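Local coordinates for secreted protein (Streptomyces lividans TK24, PDB 5LXZ), which binds copper and, as a secreted metalloradical protein of the AA5 family that includes galactose oxidase, probably carries out oxidation chemistry, at residues 416-421 and 439-444; 435-440 and 448-453. The protein carries 1 engineered substitution. One frame throughout, in Å; residues are numbered along the deposited sequence. Where two conformers were deposited one is given.

Contact 1 of 2, residues 416-421 and 439-444; sequences DSVLVS and RLYHPD
Val418 meets the Tyr441 ring at its edge, with CG2 near the ring plane. The His442 ring is approached obliquely by Ser417, whose CB lies 4.2 Å from His442 ND1. The Arg439 guanidinium has a water at its edge, in plane; the same group is also bonded to Gln437 OE1. This water accepts from Arg439 NH1 and donates to Val420 O, at 2.8 Å from each. Val420 O also accepts from Arg439 N, so two donors grip it. The polar ends of the aromatic residues are held by other partners: Tyr441 OH by Asn446 OD1, and His442 NE2 by Glu449 OE1. With Tyr441 chi1 at 175°, CG lies beside the carbonyl carbon and the ring swings off strand 418-421, turning its edge to Val418 CG2. Tyr441 CB packs 4.1 Å from Val418 CB.

Strands 418-421 and 438-442 are the two central strands of a four-stranded antiparallel blade of the Kelch propeller. Val418 with Tyr441 and Val420 with Arg439 are hydrogen-bonded pairs. Leu419 with Leu440 is the non-hydrogen-bonded pair between them. The bond from Tyr441 N to Val418 O is nearly straight, with 173° at the hydrogen.

Leu419 and Leu440 share the face opposite Val418 and Tyr441. Their side chains cross obliquely, with Leu419 CD1 4.0 Å from Leu440 CD2. Leu440 CD2 also reaches Ser417 OG, at 3.7 Å; this OG is hydrogen-bonded to Asp415 OD1. Leu419 goes on to touch Leu472 and Phe474 of the adjacent blade, while Val420 and Tyr441 touch Ile368 and Met366 on strand 364-368.

Where the strands run out, Pro443 CD lies 3.0 Å from Asp416 O. That oxygen is buried and has no hydrogen-bond partner in the model. The Asp416 carboxylate makes salt bridges to Arg539 and Lys537.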
ATOM      1  N   ASP A 416       1.456  22.143   1.617  1.00 11.66           N
ATOM      2  CA  ASP A 416       2.691  21.460   2.053  1.00 11.70           C
ATOM      3  C   ASP A 416       2.583  20.789   3.407  1.00 11.25           C
ATOM      4  O   ASP A 416       3.566  20.156   3.863  1.00 13.65           O
ATOM      5  CB  ASP A 416       3.947  22.305   1.988  1.00 12.46           C
ATOM      6  CG  ASP A 416       4.241  22.822   0.623  1.00 14.15           C
ATOM      7  OD1 ASP A 416       3.882  22.182  -0.381  1.00 12.67           O
ATOM      8  OD2 ASP A 416       4.908  23.888   0.515  1.00 16.88           O
ATOM      9  N   SER A 417       1.437  20.860   4.054  1.00  9.39           N
ATOM     10  CA  SER A 417       1.187  19.999   5.196  1.00  9.28           C
ATOM     11  C   SER A 417       0.890  18.563   4.770  1.00  8.76           C
ATOM     12  O   SER A 417       0.581  18.298   3.613  1.00  8.40           O
ATOM     13  CB  SER A 417       0.083  20.574   6.085  1.00  9.64           C
ATOM     14  OG  SER A 417      -1.191  20.477   5.536  1.00 10.99           O
ATOM     15  N   VAL A 418       1.069  17.649   5.704  1.00  7.56           N
ATOM     16  CA  VAL A 418       0.709  16.257   5.525  1.00  7.41           C
ATOM     17  C   VAL A 418      -0.283  15.882   6.614  1.00  6.98           C
ATOM     18  O   VAL A 418       0.012  15.988   7.790  1.00  7.60           O
ATOM     19  CB  VAL A 418       1.922  15.325   5.577  1.00  7.61           C
ATOM     20  CG1 VAL A 418       1.489  13.870   5.328  1.00  7.75           C
ATOM     21  CG2 VAL A 418       2.949  15.742   4.534  1.00  7.52           C
ATOM     22  N   LEU A 419      -1.446  15.431   6.241  1.00  6.57           N
ATOM     23  CA  LEU A 419      -2.450  14.946   7.170  1.00  6.70           C
ATOM     24  C   LEU A 419      -2.163  13.524   7.564  1.00  7.01           C
ATOM     25  O   LEU A 419      -2.162  12.650   6.680  1.00  7.15           O
ATOM     26  CB  LEU A 419      -3.849  15.066   6.580  1.00  6.90           C
ATOM     27  CG  LEU A 419      -5.023  14.587   7.409  1.00  7.58           C
ATOM     28  CD1 LEU A 419      -5.179  15.378   8.689  1.00  8.32           C
ATOM     29  CD2 LEU A 419      -6.304  14.597   6.573  1.00  8.34           C
ATOM     30  N   VAL A 420      -1.933  13.266   8.846  1.00  6.50           N
ATOM     31  CA  VAL A 420      -1.628  11.956   9.384  1.00  6.93           C
ATOM     32  C   VAL A 420      -2.737  11.619  10.350  1.00  6.98           C
ATOM     33  O   VAL A 420      -2.943  12.344  11.348  1.00  7.34           O
ATOM     34  CB  VAL A 420      -0.258  11.955  10.078  1.00  7.28           C
ATOM     35  CG1 VAL A 420       0.021  10.606  10.693  1.00  7.43           C
ATOM     36  CG2 VAL A 420       0.826  12.356   9.101  1.00  7.51           C
ATOM     37  N   SER A 421      -3.505  10.588  10.054  1.00  6.91           N
ATOM     38  CA  SER A 421      -4.755  10.326  10.772  1.00  7.33           C
ATOM     39  C   SER A 421      -5.012   8.854  10.970  1.00  7.67           C
ATOM     40  O   SER A 421      -4.662   8.022  10.141  1.00  8.06           O
ATOM     41  CB  SER A 421      -5.923  10.987   9.995  1.00  7.60           C
ATOM     42  OG  SER A 421      -7.148  10.927  10.700  1.00  8.28           O
ATOM     43  N   ARG A 439      -3.564  14.675  12.827  1.00  7.64           N
ATOM     44  CA  ARG A 439      -2.559  15.677  12.943  1.00  8.51           C
ATOM     45  C   ARG A 439      -2.192  16.197  11.575  1.00  8.27           C
ATOM     46  O   ARG A 439      -2.261  15.473  10.572  1.00  8.12           O
ATOM     47  CB  ARG A 439      -1.285  15.122  13.565  1.00  9.02           C
ATOM     48  CG  ARG A 439      -1.440  14.707  15.007  1.00  9.59           C
ATOM     49  CD  ARG A 439      -0.301  13.793  15.403  1.00  9.80           C
ATOM     50  NE  ARG A 439      -0.348  13.517  16.841  1.00 10.58           N
ATOM     51  CZ  ARG A 439      -1.208  12.697  17.431  1.00 10.73           C
ATOM     52  NH1 ARG A 439      -2.072  11.967  16.738  1.00 10.08           N
ATOM     53  NH2 ARG A 439      -1.216  12.592  18.779  1.00 11.51           N
ATOM     54  N   LEU A 440      -1.764  17.440  11.542  1.00  8.06           N
ATOM     55  CA  LEU A 440      -1.042  17.985  10.419  1.00  8.07           C
ATOM     56  C   LEU A 440       0.434  18.017  10.713  1.00  9.07           C
ATOM     57  O   LEU A 440       0.865  18.590  11.741  1.00  9.24           O
ATOM     58  CB  LEU A 440      -1.546  19.384  10.055  1.00  8.95           C
ATOM     59  CG  LEU A 440      -2.968  19.514   9.559  1.00  9.16           C
ATOM     60  CD1 LEU A 440      -3.340  20.976   9.478  1.00 10.20           C
ATOM     61  CD2 LEU A 440      -3.203  18.824   8.216  1.00  9.84           C
ATOM     62  N   TYR A 441       1.245  17.408   9.853  1.00  8.59           N
ATOM     63  CA  TYR A 441       2.699  17.544   9.905  1.00  8.98           C
ATOM     64  C   TYR A 441       3.072  18.747   9.061  1.00  9.44           C
ATOM     65  O   TYR A 441       2.592  18.909   7.938  1.00  9.30           O
ATOM     66  CB  TYR A 441       3.380  16.307   9.333  1.00  9.43           C
ATOM     67  CG  TYR A 441       4.864  16.466   9.254  1.00  9.43           C
ATOM     68  CD1 TYR A 441       5.645  16.546  10.418  1.00 10.11           C
ATOM     69  CD2 TYR A 441       5.503  16.626   8.039  1.00  9.81           C
ATOM     70  CE1 TYR A 441       7.016  16.773  10.333  1.00 10.17           C
ATOM     71  CE2 TYR A 441       6.855  16.795   7.953  1.00 10.08           C
ATOM     72  CZ  TYR A 441       7.620  16.884   9.106  1.00 10.73           C
ATOM     73  OH  TYR A 441       8.970  17.095   8.997  1.00 11.51           O
ATOM     74  N   HIS A 442       3.920  19.602   9.610  1.00 10.33           N
ATOM     75  CA  HIS A 442       4.359  20.791   8.939  1.00 12.01           C
ATOM     76  C   HIS A 442       5.850  20.628   8.645  1.00 12.64           C
ATOM     77  O   HIS A 442       6.646  20.658   9.575  1.00 12.45           O
ATOM     78  CB  HIS A 442       4.128  21.971   9.875  1.00 13.13           C
ATOM     79  CG  HIS A 442       2.685  22.257  10.129  1.00 14.27           C
ATOM     80  ND1 HIS A 442       1.854  22.782   9.156  1.00 16.74           N
ATOM     81  CD2 HIS A 442       1.920  22.070  11.222  1.00 15.43           C
ATOM     82  CE1 HIS A 442       0.638  22.920   9.654  1.00 16.68           C
ATOM     83  NE2 HIS A 442       0.654  22.507  10.908  1.00 17.02           N
ATOM     84  N   PRO A 443       6.238  20.390   7.377  1.00 14.79           N
ATOM     85  CA  PRO A 443       7.679  20.155   7.091  1.00 17.31           C
ATOM     86  C   PRO A 443       8.583  21.345   7.434  1.00 19.59           C
ATOM     87  O   PRO A 443       9.745  21.147   7.800  1.00 18.98           O
ATOM     88  CB  PRO A 443       7.721  19.858   5.585  1.00 17.83           C
ATOM     89  CG  PRO A 443       6.337  19.455   5.235  1.00 18.14           C
ATOM     90  CD  PRO A 443       5.387  20.099   6.209  1.00 15.90           C
ATOM     91  N   ASP A 444       8.042  22.556   7.362  1.00 21.51           N
ATOM     92  CA  ASP A 444       8.845  23.753   7.644  1.00 25.25           C
ATOM     93  C   ASP A 444       9.215  23.900   9.130  1.00 24.37           C
ATOM     94  O   ASP A 444      10.305  24.408   9.445  1.00 26.03           O
ATOM     95  CB  ASP A 444       8.214  25.032   7.034  1.00 28.65           C
ATOM     96  CG  ASP A 444       6.783  25.319   7.528  1.00 35.11           C
ATOM     97  OD1 ASP A 444       6.196  24.520   8.293  1.00 38.56           O
ATOM     98  OD2 ASP A 444       6.231  26.371   7.117  1.00 40.63           O
TER
HETATM   99  O   HOH W   1      -2.337  11.402  13.961  1.00 11.47           O

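Contact 2 of 2, residues 435-440 and 448-453; sequences ILQARL and FERVAD
This contact is an antiparallel beta hairpin at the outer edge of a Kelch propeller blade. Strand 447-450 is the outermost of the four. Leu440 and Glu449 form a hydrogen-bonded pair: Leu440 N to Glu449 O and Glu449 N to Leu440 O are both 2.8 Å. Arg439 and Arg450 form the adjoining non-hydrogen-bonded pair. Val451 N donates to Ala438 O.

On the face carrying Arg439 and Arg450, Arg439 CD sits over one face of the Phe448 ring, a CH-pi contact 3.9 Å from the centroid. Arg450 CD covers one face of the Arg439 guanidinium. The Gln437 amide stacks on the Arg450 guanidinium, the planes 20° apart. Gln437 OE1 accepts from both Arg439 NH1 and NH2, at 2.9 Å each, in the guanidinium plane. With an alanine in place of Gln437, these nitrogens would probably lose their shared acceptor and Arg450 its stacked amide.

On the other face, Val451 CG1 packs 3.8 Å from Leu440 CD1, the side chains crossing at about a right angle. A bend at chi2 (90°) turns the Arg450 chain back toward strand 438-442. Arg450 NH2 makes a salt bridge to Asp453 OD1, and a water accepts from Arg450 NE and Ala438 N, 2.8 Å from each.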
ATOM      1  N   ILE A 435      -7.290   4.510  16.907  1.00  8.78           N
ATOM      2  CA  ILE A 435      -6.829   5.792  17.423  1.00  9.08           C
ATOM      3  C   ILE A 435      -7.592   6.866  16.664  1.00  9.77           C
ATOM      4  O   ILE A 435      -7.302   7.120  15.490  1.00  9.80           O
ATOM      5  CB  ILE A 435      -5.326   5.953  17.255  1.00  9.46           C
ATOM      6  CG1 ILE A 435      -4.591   4.851  18.011  1.00 10.03           C
ATOM      7  CG2 ILE A 435      -4.877   7.323  17.736  1.00  9.64           C
ATOM      8  CD1 ILE A 435      -3.128   4.705  17.586  1.00  9.94           C
ATOM      9  N   LEU A 436      -8.517   7.535  17.328  1.00 10.23           N
ATOM     10  CA  LEU A 436      -9.308   8.566  16.641  0.50 10.33           C
ATOM     11  C   LEU A 436      -8.622   9.924  16.868  1.00 10.14           C
ATOM     12  O   LEU A 436      -9.095  10.811  17.595  1.00 11.51           O
ATOM     13  CB  LEU A 436     -10.809   8.521  17.008  0.50 11.20           C
ATOM     14  CG  LEU A 436     -11.624   7.446  16.259  0.50 11.48           C
ATOM     15  CD1 LEU A 436     -11.191   6.029  16.604  0.50 11.56           C
ATOM     16  CD2 LEU A 436     -13.121   7.552  16.513  0.50 12.23           C
ATOM     17  N   GLN A 437      -7.471  10.082  16.217  1.00  9.47           N
ATOM     18  CA  GLN A 437      -6.661  11.287  16.272  1.00  9.37           C
ATOM     19  C   GLN A 437      -6.166  11.623  14.900  1.00  8.86           C
ATOM     20  O   GLN A 437      -5.898  10.699  14.104  1.00  9.01           O
ATOM     21  CB  GLN A 437      -5.438  11.155  17.159  1.00  9.64           C
ATOM     22  CG  GLN A 437      -5.763  10.850  18.597  1.00  9.83           C
ATOM     23  CD  GLN A 437      -4.535  10.716  19.460  1.00 10.81           C
ATOM     24  OE1 GLN A 437      -3.398  10.766  19.000  1.00 10.61           O
ATOM     25  NE2 GLN A 437      -4.773  10.497  20.755  1.00 13.42           N
ATOM     26  N   ALA A 438      -6.113  12.894  14.593  1.00  8.26           N
ATOM     27  CA  ALA A 438      -5.540  13.404  13.361  1.00  8.38           C
ATOM     28  C   ALA A 438      -4.589  14.538  13.648  1.00  8.45           C
ATOM     29  O   ALA A 438      -4.838  15.344  14.571  1.00  8.65           O
ATOM     30  CB  ALA A 438      -6.617  13.871  12.398  1.00  8.69           C
ATOM     31  N   ARG A 439      -3.564  14.675  12.827  1.00  7.64           N
ATOM     32  CA  ARG A 439      -2.559  15.677  12.943  1.00  8.51           C
ATOM     33  C   ARG A 439      -2.192  16.197  11.575  1.00  8.27           C
ATOM     34  O   ARG A 439      -2.261  15.473  10.572  1.00  8.12           O
ATOM     35  CB  ARG A 439      -1.285  15.122  13.565  1.00  9.02           C
ATOM     36  CG  ARG A 439      -1.440  14.707  15.007  1.00  9.59           C
ATOM     37  CD  ARG A 439      -0.301  13.793  15.403  1.00  9.80           C
ATOM     38  NE  ARG A 439      -0.348  13.517  16.841  1.00 10.58           N
ATOM     39  CZ  ARG A 439      -1.208  12.697  17.431  1.00 10.73           C
ATOM     40  NH1 ARG A 439      -2.072  11.967  16.738  1.00 10.08           N
ATOM     41  NH2 ARG A 439      -1.216  12.592  18.779  1.00 11.51           N
ATOM     42  N   LEU A 440      -1.764  17.440  11.542  1.00  8.06           N
ATOM     43  CA  LEU A 440      -1.042  17.985  10.419  1.00  8.07           C
ATOM     44  C   LEU A 440       0.434  18.017  10.713  1.00  9.07           C
ATOM     45  O   LEU A 440       0.865  18.590  11.741  1.00  9.24           O
ATOM     46  CB  LEU A 440      -1.546  19.384  10.055  1.00  8.95           C
ATOM     47  CG  LEU A 440      -2.968  19.514   9.559  1.00  9.16           C
ATOM     48  CD1 LEU A 440      -3.340  20.976   9.478  1.00 10.20           C
ATOM     49  CD2 LEU A 440      -3.203  18.824   8.216  1.00  9.84           C
ATOM     50  N   PHE A 448       4.206  18.283  14.497  1.00 11.65           N
ATOM     51  CA  PHE A 448       2.791  17.938  14.351  1.00 11.54           C
ATOM     52  C   PHE A 448       1.920  18.966  15.062  1.00 12.79           C
ATOM     53  O   PHE A 448       2.274  19.467  16.129  1.00 13.59           O
ATOM     54  CB  PHE A 448       2.485  16.600  15.014  1.00 11.44           C
ATOM     55  CG  PHE A 448       2.831  15.388  14.196  1.00 11.22           C
ATOM     56  CD1 PHE A 448       2.303  15.221  12.941  1.00 11.12           C
ATOM     57  CD2 PHE A 448       3.556  14.343  14.762  1.00 11.82           C
ATOM     58  CE1 PHE A 448       2.563  14.063  12.217  1.00 11.26           C
ATOM     59  CE2 PHE A 448       3.830  13.193  14.044  1.00 11.24           C
ATOM     60  CZ  PHE A 448       3.317  13.053  12.778  1.00 11.33           C
ATOM     61  N   GLU A 449       0.780  19.238  14.445  1.00 12.62           N
ATOM     62  CA  GLU A 449      -0.299  20.047  15.021  1.00 13.74           C
ATOM     63  C   GLU A 449      -1.500  19.126  15.092  1.00 13.09           C
ATOM     64  O   GLU A 449      -1.924  18.600  14.076  1.00 11.69           O
ATOM     65  CB  GLU A 449      -0.587  21.237  14.121  1.00 15.40           C
ATOM     66  CG  GLU A 449      -1.832  22.028  14.485  1.00 17.89           C
ATOM     67  CD  GLU A 449      -2.213  23.050  13.423  1.00 20.91           C
ATOM     68  OE1 GLU A 449      -1.576  23.113  12.350  1.00 21.99           O
ATOM     69  OE2 GLU A 449      -3.214  23.800  13.644  1.00 25.02           O
ATOM     70  N   ARG A 450      -2.048  18.896  16.270  1.00 12.29           N
ATOM     71  CA  ARG A 450      -3.275  18.156  16.392  1.00 12.22           C
ATOM     72  C   ARG A 450      -4.451  18.934  15.795  1.00 11.48           C
ATOM     73  O   ARG A 450      -4.589  20.142  15.991  1.00 12.26           O
ATOM     74  CB  ARG A 450      -3.518  17.879  17.861  1.00 14.73           C
ATOM     75  CG  ARG A 450      -4.616  16.931  18.097  1.00 17.14           C
ATOM     76  CD  ARG A 450      -4.183  15.489  18.150  1.00 17.47           C
ATOM     77  NE  ARG A 450      -5.376  14.829  18.630  1.00 18.24           N
ATOM     78  CZ  ARG A 450      -5.622  14.381  19.843  1.00 17.70           C
ATOM     79  NH1 ARG A 450      -4.682  14.363  20.784  1.00 19.51           N
ATOM     80  NH2 ARG A 450      -6.812  13.879  20.095  1.00 17.30           N
ATOM     81  N   VAL A 451      -5.279  18.237  15.044  1.00  9.94           N
ATOM     82  CA  VAL A 451      -6.483  18.807  14.450  1.00  9.51           C
ATOM     83  C   VAL A 451      -7.718  18.011  14.905  1.00  8.80           C
ATOM     84  O   VAL A 451      -7.605  17.240  15.832  1.00  9.23           O
ATOM     85  CB  VAL A 451      -6.352  18.987  12.936  1.00  9.67           C
ATOM     86  CG1 VAL A 451      -5.282  20.025  12.607  1.00  9.95           C
ATOM     87  CG2 VAL A 451      -6.107  17.639  12.196  1.00  9.51           C
ATOM     88  N   ALA A 452      -8.859  18.200  14.271  1.00  8.94           N
ATOM     89  CA  ALA A 452     -10.104  17.554  14.731  1.00  9.08           C
ATOM     90  C   ALA A 452      -9.971  16.044  14.672  1.00  9.32           C
ATOM     91  O   ALA A 452      -9.352  15.504  13.728  1.00  9.18           O
ATOM     92  CB  ALA A 452     -11.256  17.982  13.866  1.00  9.46           C
ATOM     93  N   ASP A 453     -10.538  15.364  15.652  1.00  9.18           N
ATOM     94  CA  ASP A 453     -10.550  13.890  15.687  1.00  9.63           C
ATOM     95  C   ASP A 453     -11.423  13.334  14.571  1.00  9.09           C
ATOM     96  O   ASP A 453     -12.560  13.766  14.382  1.00  9.91           O
ATOM     97  CB  ASP A 453     -11.115  13.336  16.989  1.00 10.56           C
ATOM     98  CG  ASP A 453     -10.317  13.680  18.194  1.00 12.17           C
ATOM     99  OD1 ASP A 453      -9.169  14.145  18.174  1.00 12.58           O
ATOM    100  OD2 ASP A 453     -10.918  13.438  19.271  1.00 15.70           O
TER
HETATM  101  O   HOH W   2      -7.195  14.629  16.569  1.00 10.19           O

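In the fold
The two contacts are successive strand pairings in one four-stranded antiparallel blade, ordered 409-412, 418-421, 438-442, 447-450. Their centres lie 10 Å apart. Strand 438-442 serves both: contact 1 joins it to the strand before it, contact 2 to the strand after it, and Arg439 and Leu440 take part in each. Along the chain the segments begin in the order 416-421, 435-440, 439-444 and 448-453, all within one Kelch motif range. The contacts also touch directly, with Tyr441 CB 3.7 Å from Phe448 CE1. Together they hold three of the blade's four strands in register. Both contacts lie within the Kelch blade, and none of the copper ligands falls in their segments.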